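Local coordinates for putative carbonic anhydrase (Streptococcus mutans, PDB 3LAS), which probably catalyses the interconversion of hydrogencarbonate and a proton with carbon dioxide and water, as a zinc-dependent beta-class carbonic anhydrase, at residues Val36-Ser41 and Thr92-Gln97; Ser41-Ala46 and Ile58-Gly63; Gly64-Asp69 and Ala136-Ser141; Thr125-Ser130 and Gly152-Val157. One frame throughout, in Å; residues are numbered along the deposited sequence.

Interaction 1: Val36-Ser41 and Thr92-Gln97; sequences VTCMDS and TDCGAQ. With ZN (zinc ion), chain C.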
loop_
_atom_site.group_PDB
_atom_site.type_symbol
_atom_site.label_atom_id
_atom_site.label_comp_id
_atom_site.label_asym_id
_atom_site.label_seq_id
_atom_site.Cartn_x
_atom_site.Cartn_y
_atom_site.Cartn_z
ATOM N N VAL A 36 -1.046 -6.463 4.927
ATOM C CA VAL A 36 -0.008 -5.392 5.117
ATOM C C VAL A 36 1.273 -5.907 4.520
ATOM O O VAL A 36 1.786 -6.960 4.994
ATOM C CB VAL A 36 0.152 -5.097 6.619
ATOM C CG1 VAL A 36 1.284 -4.091 6.899
ATOM C CG2 VAL A 36 -1.187 -4.632 7.244
ATOM N N THR A 37 1.783 -5.245 3.491
ATOM C CA THR A 37 2.979 -5.750 2.839
ATOM C C THR A 37 3.836 -4.615 2.284
ATOM O O THR A 37 3.560 -3.424 2.515
ATOM C CB THR A 37 2.612 -6.779 1.760
ATOM O OG1 THR A 37 3.759 -7.489 1.306
ATOM C CG2 THR A 37 1.850 -6.164 0.609
ATOM N N CYS A 38 4.938 -4.977 1.645
ATOM C CA CYS A 38 5.850 -3.992 1.096
ATOM C C CYS A 38 5.380 -3.517 -0.264
ATOM O O CYS A 38 4.704 -4.241 -1.034
ATOM C CB CYS A 38 7.226 -4.678 0.986
ATOM S SG CYS A 38 8.531 -3.451 0.428
ATOM N N MET A 39 5.816 -2.308 -0.605
ATOM C CA MET A 39 5.651 -1.664 -1.912
ATOM C C MET A 39 6.370 -2.299 -3.063
ATOM O O MET A 39 6.173 -1.918 -4.237
ATOM C CB MET A 39 6.002 -0.184 -1.803
ATOM C CG MET A 39 7.578 -0.063 -1.637
ATOM S SD MET A 39 7.976 1.679 -1.202
ATOM C CE MET A 39 9.742 1.536 -1.117
ATOM N N ASP A 40 7.255 -3.271 -2.756
ATOM C CA ASP A 40 8.130 -3.866 -3.740
ATOM C C ASP A 40 7.467 -4.162 -5.073
ATOM O O ASP A 40 6.429 -4.801 -5.156
ATOM C CB ASP A 40 8.725 -5.160 -3.178
ATOM C CG ASP A 40 9.876 -5.616 -4.017
ATOM O OD1 ASP A 40 9.654 -6.425 -4.968
ATOM O OD2 ASP A 40 11.010 -5.268 -3.660
ATOM N N SER A 41 8.138 -3.674 -6.113
ATOM C CA SER A 41 7.618 -3.781 -7.512
ATOM C C SER A 41 7.497 -5.205 -7.995
ATOM O O SER A 41 6.798 -5.477 -8.999
ATOM C CB SER A 41 8.530 -3.015 -8.453
ATOM O OG SER A 41 9.842 -3.629 -8.519
ATOM N N THR A 92 11.586 -11.492 0.668
ATOM C CA THR A 92 13.071 -11.607 0.520
ATOM C C THR A 92 13.567 -10.520 -0.366
ATOM O O THR A 92 12.872 -9.963 -1.260
ATOM C CB THR A 92 13.402 -13.009 -0.059
ATOM O OG1 THR A 92 12.815 -13.115 -1.382
ATOM C CG2 THR A 92 12.882 -14.131 0.893
ATOM N N ASP A 93 14.843 -10.193 -0.199
ATOM C CA ASP A 93 15.507 -9.150 -0.940
ATOM C C ASP A 93 14.759 -7.818 -0.798
ATOM O O ASP A 93 14.583 -7.068 -1.759
ATOM C CB ASP A 93 15.717 -9.517 -2.406
ATOM C CG ASP A 93 16.703 -8.599 -3.117
ATOM O OD1 ASP A 93 17.691 -8.121 -2.483
ATOM O OD2 ASP A 93 16.561 -8.348 -4.327
ATOM N N CYS A 94 14.363 -7.464 0.405
ATOM C CA CYS A 94 13.646 -6.208 0.655
ATOM C C CYS A 94 14.620 -5.055 0.807
ATOM O O CYS A 94 15.728 -5.167 1.396
ATOM C CB CYS A 94 12.826 -6.361 1.893
ATOM S SG CYS A 94 11.768 -4.904 2.319
ATOM N N GLY A 95 14.217 -3.904 0.262
ATOM C CA GLY A 95 14.976 -2.690 0.389
ATOM C C GLY A 95 15.251 -2.338 1.839
ATOM O O GLY A 95 16.289 -1.705 2.151
ATOM N N ALA A 96 14.398 -2.772 2.784
ATOM C CA ALA A 96 14.669 -2.496 4.214
ATOM C C ALA A 96 15.861 -3.150 4.718
ATOM O O ALA A 96 16.360 -2.734 5.832
ATOM C CB ALA A 96 13.390 -2.967 5.020
ATOM N N GLN A 97 16.396 -4.145 4.055
ATOM C CA GLN A 97 17.608 -4.852 4.541
ATOM C C GLN A 97 18.828 -4.213 3.956
ATOM O O GLN A 97 19.959 -4.664 4.194
ATOM C CB GLN A 97 17.635 -6.304 4.051
ATOM C CG GLN A 97 16.505 -7.026 4.540
ATOM C CD GLN A 97 16.339 -8.406 3.992
ATOM O OE1 GLN A 97 15.931 -8.614 2.856
ATOM N NE2 GLN A 97 16.629 -9.367 4.824
HETATM ZN ZN ZN C . 10.491 -4.605 0.425
HETATM O O HOH W 1 11.629 -3.673 -1.151
#
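The carboxylate of Asp-40, in one of two modelled conformers, is the flat group of this contact, and its OD2 comes 4.4 Å from the backbone O of Asp-93. Arg-42 lies along the carboxylate, its NE in a salt bridge with OD1 and its NH2 beside OD2. OD2 also accepts from the zinc-bound water. This is the zinc site of a beta-class carbonic anhydrase, an instance of a metal held between a strand end and a loop. Cys-38 SG and Cys-94 SG each lie 2.3 Å from the zinc, the water O is 2.2 Å from it, and His-91 NE2 is the fourth ligand. In both cysteines the sulfur stands anti to the backbone N (chi1 -175° and -177°), which turns it to the metal; sharing the zinc leaves Cys-38 SG and Cys-94 SG 4.0 Å apart. Asp-40 OD2 remains 4.2 Å from the zinc, too far for a ligand; a water ligand beside an arginine-paired aspartate is consistent with the open state known in the family. The zinc, Asp-40 OD2 and Gly-95 N together hold the water. Within its own loop, Ala-96 N donates to Cys-94 SG over 3.4 Å, nearly straight at 166°.

Interaction 2: Ser41-Ala46 and Ile58-Gly63; sequences SRLHVA and ILRNAG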
loop_
_atom_site.group_PDB
_atom_site.type_symbol
_atom_site.label_atom_id
_atom_site.label_comp_id
_atom_site.label_asym_id
_atom_site.label_seq_id
_atom_site.Cartn_x
_atom_site.Cartn_y
_atom_site.Cartn_z
ATOM N N SER A 41 8.138 -3.674 -6.113
ATOM C CA SER A 41 7.618 -3.781 -7.512
ATOM C C SER A 41 7.497 -5.205 -7.995
ATOM O O SER A 41 6.798 -5.477 -8.999
ATOM C CB SER A 41 8.530 -3.015 -8.453
ATOM O OG SER A 41 9.842 -3.629 -8.519
ATOM N N ARG A 42 8.178 -6.162 -7.331
ATOM C CA ARG A 42 8.195 -7.573 -7.784
ATOM C C ARG A 42 7.153 -8.395 -7.069
ATOM O O ARG A 42 7.146 -9.626 -7.210
ATOM C CB ARG A 42 9.564 -8.171 -7.548
ATOM C CG ARG A 42 10.701 -7.339 -8.242
ATOM C CD ARG A 42 12.069 -7.673 -7.684
ATOM N NE ARG A 42 12.133 -7.264 -6.278
ATOM C CZ ARG A 42 13.200 -7.475 -5.515
ATOM N NH1 ARG A 42 14.318 -8.057 -6.029
ATOM N NH2 ARG A 42 13.150 -7.235 -4.222
ATOM N N LEU A 43 6.274 -7.753 -6.299
ATOM C CA LEU A 43 5.174 -8.414 -5.643
ATOM C C LEU A 43 3.867 -7.886 -6.172
ATOM O O LEU A 43 3.553 -6.682 -5.966
ATOM C CB LEU A 43 5.284 -8.305 -4.127
ATOM C CG LEU A 43 4.074 -8.748 -3.305
ATOM C CD1 LEU A 43 3.631 -10.214 -3.565
ATOM C CD2 LEU A 43 4.324 -8.486 -1.874
ATOM N N HIS A 44 3.141 -8.739 -6.920
ATOM C CA HIS A 44 1.769 -8.408 -7.326
ATOM C C HIS A 44 0.869 -9.263 -6.456
ATOM O O HIS A 44 0.838 -10.501 -6.602
ATOM C CB HIS A 44 1.582 -8.599 -8.822
ATOM C CG HIS A 44 2.230 -7.515 -9.627
ATOM N ND1 HIS A 44 2.196 -7.556 -11.005
ATOM C CD2 HIS A 44 2.889 -6.380 -9.254
ATOM C CE1 HIS A 44 2.825 -6.502 -11.451
ATOM N NE2 HIS A 44 3.258 -5.753 -10.442
ATOM N N VAL A 45 0.255 -8.615 -5.475
ATOM C CA VAL A 45 -0.393 -9.322 -4.365
ATOM C C VAL A 45 -1.554 -10.175 -4.820
ATOM O O VAL A 45 -1.761 -11.302 -4.329
ATOM C CB VAL A 45 -0.839 -8.286 -3.315
ATOM C CG1 VAL A 45 -1.547 -8.981 -2.229
ATOM C CG2 VAL A 45 0.354 -7.577 -2.767
ATOM N N ALA A 46 -2.331 -9.704 -5.826
ATOM C CA ALA A 46 -3.494 -10.490 -6.217
ATOM C C ALA A 46 -3.139 -11.825 -6.775
ATOM O O ALA A 46 -3.668 -12.857 -6.250
ATOM C CB ALA A 46 -4.404 -9.676 -7.200
ATOM N N ILE A 58 -5.531 -4.171 0.529
ATOM C CA ILE A 58 -4.052 -4.352 0.326
ATOM C C ILE A 58 -3.402 -3.061 0.731
ATOM O O ILE A 58 -3.615 -2.023 0.104
ATOM C CB ILE A 58 -3.692 -4.721 -1.120
ATOM C CG1 ILE A 58 -4.488 -5.997 -1.528
ATOM C CG2 ILE A 58 -2.203 -4.947 -1.252
ATOM C CD1 ILE A 58 -4.446 -6.237 -3.068
ATOM N N LEU A 59 -2.692 -3.092 1.863
ATOM C CA LEU A 59 -1.928 -1.961 2.424
ATOM C C LEU A 59 -0.483 -2.192 2.101
ATOM O O LEU A 59 0.029 -3.306 2.295
ATOM C CB LEU A 59 -2.095 -1.809 3.932
ATOM C CG LEU A 59 -3.487 -1.404 4.427
ATOM C CD1 LEU A 59 -4.527 -2.519 4.282
ATOM C CD2 LEU A 59 -3.399 -1.115 5.908
ATOM N N ARG A 60 0.220 -1.158 1.616
ATOM C CA ARG A 60 1.642 -1.376 1.211
ATOM C C ARG A 60 2.417 -0.148 1.543
ATOM O O ARG A 60 2.039 1.000 1.279
ATOM C CB ARG A 60 1.761 -1.602 -0.301
ATOM C CG ARG A 60 0.851 -2.757 -0.808
ATOM C CD ARG A 60 1.012 -3.088 -2.297
ATOM N NE ARG A 60 2.342 -3.753 -2.495
ATOM C CZ ARG A 60 2.725 -4.364 -3.592
ATOM N NH1 ARG A 60 1.899 -4.520 -4.620
ATOM N NH2 ARG A 60 3.925 -4.871 -3.661
ATOM N N ASN A 61 3.619 -0.369 2.098
ATOM C CA ASN A 61 4.551 0.696 2.452
ATOM C C ASN A 61 5.962 0.164 2.300
ATOM O O ASN A 61 6.169 -0.984 1.847
ATOM C CB ASN A 61 4.261 1.335 3.808
ATOM C CG ASN A 61 4.541 0.363 4.966
ATOM O OD1 ASN A 61 5.188 -0.665 4.750
ATOM N ND2 ASN A 61 4.162 0.755 6.153
ATOM N N ALA A 62 6.981 0.976 2.650
ATOM C CA ALA A 62 8.365 0.449 2.533
ATOM C C ALA A 62 8.606 -0.554 3.668
ATOM O O ALA A 62 8.544 -0.232 4.853
ATOM C CB ALA A 62 9.377 1.563 2.614
ATOM N N GLY A 63 8.809 -1.801 3.270
ATOM C CA GLY A 63 9.105 -2.909 4.182
ATOM C C GLY A 63 7.880 -3.630 4.703
ATOM O O GLY A 63 8.010 -4.697 5.321
#
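Arg-60 reaches across to the backbone of Leu-43 and grips a single oxygen end-on: NH1 and NH2 each donate to Leu-43 O at 3.0 Å. Both nitrogens approach from the same face of the carbonyl and are tilted from its plane. Because they share one oxygen, both bonds are bent, the N-H...O angles being 138° for NH1 and 142° for NH2. The same NH2 also donates to Cys-38 O, and the guanidinium thereby ties the end of a zinc-bearing strand to the turn that follows it. These partners limit the rotation of the group, which a bend at chi3 (71°) delivers to the carbonyl.

Around this polar centre the packing is aliphatic. Val-45 CG2 lies over one guanidinium face, displaced toward its rim, and is 3.9 Å from Arg-60 NH1. Leu-43 lends its own side chain as well as its carbonyl, with CB 3.7 Å from Arg-60 NH2. Two residues earlier on the strand, Ile-58 meets Val-45; the two lie alongside each other, pointing opposite ways, with Val-45 CG2 4.0 Å from Ile-58 CG2, while Val-45 CG1 sits near Ile-58 CD1.

The worked example is a beta-alpha-beta unit: strand 33-38, helix 45-49 with His-44 at its N-cap, and strand 56-61, parallel to the first. Val-45 also rests on Ile-35 and Thr-37 of strand 33-38, so the start of the short helix covers both strands. Strand 56-61 is outermost within the chain, and Ile-58 and Arg-60 make backbone hydrogen bonds to the second subunit.

Interaction 3: Gly64-Asp69 and Ala136-Ser141; sequences GRVTDD and ALLKNS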
loop_
_atom_site.group_PDB
_atom_site.type_symbol
_atom_site.label_atom_id
_atom_site.label_comp_id
_atom_site.label_asym_id
_atom_site.label_seq_id
_atom_site.Cartn_x
_atom_site.Cartn_y
_atom_site.Cartn_z
ATOM N N GLY A 64 6.644 -3.167 4.477
ATOM C CA GLY A 64 5.466 -3.804 5.074
ATOM C C GLY A 64 5.477 -3.567 6.574
ATOM O O GLY A 64 5.018 -4.457 7.342
ATOM N N ARG A 65 5.952 -2.426 7.067
ATOM C CA ARG A 65 6.104 -2.185 8.517
ATOM C C ARG A 65 4.865 -1.615 9.141
ATOM O O ARG A 65 4.110 -0.858 8.491
ATOM C CB ARG A 65 7.193 -1.182 8.755
ATOM C CG ARG A 65 8.574 -1.564 8.091
ATOM C CD ARG A 65 8.999 -3.011 8.283
ATOM N NE ARG A 65 8.895 -3.595 9.642
ATOM C CZ ARG A 65 9.861 -3.489 10.544
ATOM N NH1 ARG A 65 10.955 -2.785 10.309
ATOM N NH2 ARG A 65 9.626 -4.153 11.647
ATOM N N VAL A 66 4.542 -1.935 10.361
ATOM C CA VAL A 66 3.374 -1.369 11.007
ATOM C C VAL A 66 3.769 -0.018 11.537
ATOM O O VAL A 66 4.847 0.199 12.197
ATOM C CB VAL A 66 2.868 -2.342 12.104
ATOM C CG1 VAL A 66 1.914 -1.586 13.049
ATOM C CG2 VAL A 66 2.218 -3.553 11.416
ATOM N N THR A 67 3.008 0.986 11.149
ATOM C CA THR A 67 3.151 2.434 11.456
ATOM C C THR A 67 1.819 2.988 11.928
ATOM O O THR A 67 0.802 2.295 11.809
ATOM C CB THR A 67 3.594 3.214 10.192
ATOM O OG1 THR A 67 2.484 3.115 9.254
ATOM C CG2 THR A 67 4.902 2.571 9.570
ATOM N N ASP A 68 1.811 4.235 12.338
ATOM C CA ASP A 68 0.551 4.905 12.650
ATOM C C ASP A 68 -0.383 4.934 11.455
ATOM O O ASP A 68 -1.596 4.790 11.649
ATOM C CB ASP A 68 0.768 6.345 13.164
ATOM C CG ASP A 68 1.394 6.395 14.564
ATOM O OD1 ASP A 68 1.435 5.430 15.289
ATOM O OD2 ASP A 68 1.808 7.537 14.916
ATOM N N ASP A 69 0.109 5.100 10.236
ATOM C CA ASP A 69 -0.753 5.101 9.066
ATOM C C ASP A 69 -1.322 3.725 8.800
ATOM O O ASP A 69 -2.491 3.608 8.437
ATOM C CB ASP A 69 0.083 5.580 7.849
ATOM C CG ASP A 69 -0.740 5.853 6.617
ATOM O OD1 ASP A 69 -1.987 5.982 6.676
ATOM O OD2 ASP A 69 -0.129 5.966 5.535
ATOM N N ALA A 136 3.499 -7.952 16.742
ATOM C CA ALA A 136 3.387 -7.432 18.131
ATOM C C ALA A 136 2.918 -6.017 18.173
ATOM O O ALA A 136 2.082 -5.694 19.073
ATOM C CB ALA A 136 4.751 -7.531 18.805
ATOM N N LEU A 137 3.304 -5.140 17.250
ATOM C CA LEU A 137 2.762 -3.824 17.271
ATOM C C LEU A 137 1.268 -3.793 17.053
ATOM O O LEU A 137 0.571 -2.979 17.691
ATOM C CB LEU A 137 3.424 -2.916 16.185
ATOM C CG LEU A 137 4.891 -2.645 16.482
ATOM C CD1 LEU A 137 5.551 -1.991 15.203
ATOM C CD2 LEU A 137 5.040 -1.679 17.716
ATOM N N LEU A 138 0.733 -4.662 16.227
ATOM C CA LEU A 138 -0.720 -4.742 16.036
ATOM C C LEU A 138 -1.421 -5.264 17.243
ATOM O O LEU A 138 -2.445 -4.690 17.696
ATOM C CB LEU A 138 -1.082 -5.593 14.810
ATOM C CG LEU A 138 -0.549 -5.027 13.491
ATOM C CD1 LEU A 138 -0.711 -6.100 12.392
ATOM C CD2 LEU A 138 -1.319 -3.748 13.132
ATOM N N LYS A 139 -0.870 -6.310 17.854
ATOM C CA LYS A 139 -1.496 -6.889 19.054
ATOM C C LYS A 139 -1.429 -5.919 20.214
ATOM O O LYS A 139 -2.412 -5.953 21.067
ATOM C CB LYS A 139 -0.761 -8.193 19.370
ATOM C CG LYS A 139 -1.228 -9.351 18.464
ATOM C CD LYS A 139 -0.637 -10.722 18.808
ATOM C CE LYS A 139 -1.102 -11.711 17.722
ATOM N N ASN A 140 -0.489 -5.031 20.289
ATOM C CA ASN A 140 -0.431 -4.072 21.401
ATOM C C ASN A 140 -1.217 -2.800 21.130
ATOM O O ASN A 140 -1.380 -1.957 22.045
ATOM C CB ASN A 140 1.016 -3.735 21.640
ATOM C CG ASN A 140 1.803 -4.913 22.199
ATOM O OD1 ASN A 140 2.997 -4.931 22.092
ATOM N ND2 ASN A 140 1.128 -5.886 22.715
ATOM N N SER A 141 -1.800 -2.653 19.979
ATOM C CA SER A 141 -2.521 -1.398 19.687
ATOM C C SER A 141 -3.959 -1.566 20.241
ATOM O O SER A 141 -4.659 -2.517 19.844
ATOM C CB SER A 141 -2.665 -1.245 18.179
ATOM O OG SER A 141 -3.576 -0.153 17.942
#
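Val-66 packs against Leu-137 and Leu-138, CG1 touching both and CG2 only Leu-138, and so joins the lead-in to helix 68-80 to the last turns of helix 127-140, two helices that pack on the sheet of this alpha/beta fold. It illustrates how one branched residue in a loop can fill the angle between successive leucines on a helix.

The enclosed side belongs to Leu-138. Val-66 CG2 comes within 3.8 Å of Leu-138 CG, and Val-66 CG1 lies 3.9 Å from Leu-138 CD2, so the leucine's branch point and both of its methyls take part. The valine's chi1 of 164° places CG1 against both leucines and leaves CG2 beside its own backbone N, which lets the two methyls share Leu-138. Leu-138 is buried further by Ile-86 and Val-88 of strand 85-91, by Ile-150 and by Leu-74, and it is the side of the contact that continues into the core.

Leu-137 forms the solvent-exposed side, which is no less close. It runs alongside Val-66 in the opposite direction, and covers the valine from outside without being enclosed itself. Polar bonds reinforce the same junction one turn earlier in the helix: Asp-134 accepts from Val-66 N and forms a salt bridge with Arg-65. Beyond the valine, Thr-67 occupies the N-cap of helix 68-80, its OG1 bonding Val-70 N.

At the outer margin, Leu-137 CB stands 3.7 Å from Val-66 CG1, and Leu-137 CD1 reaches back to 3.8 Å from the backbone O of Val-66.

Interaction 4: Thr125-Ser130 and Gly152-Val157; sequences TDIEES and GAIYDV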
loop_
_atom_site.group_PDB
_atom_site.type_symbol
_atom_site.label_atom_id
_atom_site.label_comp_id
_atom_site.label_asym_id
_atom_site.label_seq_id
_atom_site.Cartn_x
_atom_site.Cartn_y
_atom_site.Cartn_z
ATOM N N THR A 125 16.916 -6.434 9.534
ATOM C CA THR A 125 17.891 -7.383 9.004
ATOM C C THR A 125 17.408 -8.827 8.948
ATOM O O THR A 125 17.782 -9.624 8.060
ATOM C CB THR A 125 19.239 -7.409 9.859
ATOM O OG1 THR A 125 18.977 -7.359 11.262
ATOM C CG2 THR A 125 20.043 -6.172 9.412
ATOM N N ASP A 126 16.558 -9.206 9.885
ATOM C CA ASP A 126 16.097 -10.599 10.013
ATOM C C ASP A 126 14.638 -10.574 9.652
ATOM O O ASP A 126 13.827 -9.927 10.321
ATOM C CB ASP A 126 16.328 -10.989 11.456
ATOM C CG ASP A 126 15.915 -12.411 11.790
ATOM O OD1 ASP A 126 14.887 -12.885 11.374
ATOM O OD2 ASP A 126 16.666 -13.065 12.597
ATOM N N ILE A 127 14.329 -11.168 8.526
ATOM C CA ILE A 127 12.966 -11.048 7.986
ATOM C C ILE A 127 11.939 -11.600 8.946
ATOM O O ILE A 127 10.873 -11.012 9.192
ATOM C CB ILE A 127 12.770 -11.656 6.599
ATOM C CG1 ILE A 127 13.821 -11.175 5.599
ATOM C CG2 ILE A 127 11.452 -11.249 6.049
ATOM C CD1 ILE A 127 13.742 -12.158 4.282
ATOM N N GLU A 128 12.164 -12.804 9.477
ATOM C CA GLU A 128 11.196 -13.416 10.393
ATOM C C GLU A 128 10.968 -12.558 11.559
ATOM O O GLU A 128 9.820 -12.375 12.054
ATOM C CB GLU A 128 11.624 -14.839 10.788
ATOM C CG GLU A 128 11.651 -15.780 9.672
ATOM C CD GLU A 128 12.822 -15.777 8.759
ATOM O OE1 GLU A 128 13.717 -14.938 8.857
ATOM O OE2 GLU A 128 12.910 -16.699 7.876
ATOM N N GLU A 129 12.064 -11.989 12.120
ATOM C CA GLU A 129 11.876 -11.154 13.271
ATOM C C GLU A 129 11.126 -9.887 12.946
ATOM O O GLU A 129 10.326 -9.410 13.783
ATOM C CB GLU A 129 13.219 -10.710 13.944
ATOM C CG GLU A 129 13.962 -11.820 14.671
ATOM C CD GLU A 129 13.141 -12.526 15.765
ATOM O OE1 GLU A 129 12.179 -12.066 16.331
ATOM O OE2 GLU A 129 13.574 -13.585 16.010
ATOM N N SER A 130 11.326 -9.311 11.755
ATOM C CA SER A 130 10.577 -8.149 11.363
ATOM C C SER A 130 9.055 -8.415 11.319
ATOM O O SER A 130 8.268 -7.550 11.685
ATOM C CB SER A 130 11.097 -7.592 10.059
ATOM O OG SER A 130 10.741 -8.366 8.904
ATOM N N GLY A 152 1.424 -14.106 9.930
ATOM C CA GLY A 152 2.659 -13.587 9.347
ATOM C C GLY A 152 3.148 -14.492 8.268
ATOM O O GLY A 152 3.027 -15.722 8.335
ATOM N N ALA A 153 3.788 -13.911 7.249
ATOM C CA ALA A 153 4.322 -14.667 6.125
ATOM C C ALA A 153 5.430 -13.954 5.428
ATOM O O ALA A 153 5.574 -12.730 5.581
ATOM C CB ALA A 153 3.195 -15.040 5.177
ATOM N N ILE A 154 6.155 -14.707 4.595
ATOM C CA ILE A 154 7.261 -14.177 3.746
ATOM C C ILE A 154 7.044 -14.585 2.340
ATOM O O ILE A 154 6.759 -15.784 2.065
ATOM C CB ILE A 154 8.600 -14.684 4.260
ATOM C CG1 ILE A 154 8.916 -14.019 5.590
ATOM C CG2 ILE A 154 9.721 -14.260 3.270
ATOM C CD1 ILE A 154 10.129 -14.637 6.340
ATOM N N TYR A 155 7.062 -13.628 1.428
ATOM C CA TYR A 155 7.019 -13.859 -0.019
ATOM C C TYR A 155 8.468 -13.941 -0.555
ATOM O O TYR A 155 9.289 -13.028 -0.300
ATOM C CB TYR A 155 6.299 -12.649 -0.660
ATOM C CG TYR A 155 6.251 -12.725 -2.178
ATOM C CD1 TYR A 155 7.094 -11.868 -2.937
ATOM C CD2 TYR A 155 5.419 -13.627 -2.856
ATOM C CE1 TYR A 155 7.024 -11.916 -4.349
ATOM C CE2 TYR A 155 5.387 -13.676 -4.221
ATOM C CZ TYR A 155 6.163 -12.844 -4.957
ATOM O OH TYR A 155 6.113 -12.955 -6.331
ATOM N N ASP A 156 8.756 -14.985 -1.331
ATOM C CA ASP A 156 10.101 -15.122 -1.965
ATOM C C ASP A 156 9.991 -14.490 -3.338
ATOM O O ASP A 156 9.274 -15.008 -4.228
ATOM C CB ASP A 156 10.415 -16.608 -2.041
ATOM C CG ASP A 156 11.761 -16.874 -2.598
ATOM O OD1 ASP A 156 12.441 -17.775 -2.066
ATOM O OD2 ASP A 156 12.205 -16.227 -3.572
ATOM N N VAL A 157 10.688 -13.383 -3.558
ATOM C CA VAL A 157 10.536 -12.644 -4.820
ATOM C C VAL A 157 11.085 -13.438 -5.990
ATOM O O VAL A 157 10.712 -13.139 -7.113
ATOM C CB VAL A 157 11.233 -11.252 -4.832
ATOM C CG1 VAL A 157 10.528 -10.297 -3.853
ATOM C CG2 VAL A 157 12.742 -11.332 -4.486
#
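Ile-154 extends from strand 149-155 toward Ile-127 and Glu-128 in the first turn of helix 127-140, and its chain can be followed atom by atom. From CB, which is aimed at the helix, CG1 leads outward anti to the carbonyl carbon (chi1 -70°) and passes 3.8 Å from Ile-127 CG2. The terminal CD1 comes closer. It lies within 3.6 Å of the same Ile-127 CG2 and 4.0 Å of Ile-127 CB, the two isoleucines meeting at a slant. Its other partner is the bent chain of Glu-128: the turn at chi2 (80°) folds the glutamate back, so that Glu-128 CG and Glu-128 OE2 are both 3.8 Å from Ile-154 CD1. CG and the carboxylate thus both lie against the methyl, and the two side chains cross at about a right angle.

The helix start that bears these residues is fixed by Asp-126 at the N-cap, whose OD1 accepts from Glu-129 N at 3.1 Å and is met from above the carboxylate plane. Asp-126 is known as a magnesium-binding residue in this protein, although no magnesium is bound to it in this chain.

Ile-127 also touches His-90 of strand 85-91, beside strand 149-155. The arrangement is helix-on-sheet packing of an alpha/beta fold, at the partly exposed margin near the zinc site of a beta-class carbonic anhydrase.

Interactions 1, 2 and 4 meet on one mixed sheet, whose strands 56-61, 33-38, 85-91 and 149-155 lie side by side in that order. Along the chain, interaction 2 is nested inside the loop closed by interaction 1, while interaction 3 alternates with both 1 and 4. The centres of 1 and 2 are about 7 Å apart and those of 1 and 4 about 9 Å, so the metal site lies close to both. Interaction 3 lies farther off, its centre about 16 Å from those of 1 and 4, though its Gly-64 still packs on Val-36 and Cys-38; it shares helix 127-140 with interaction 4. Each contact has residues reaching the second subunit.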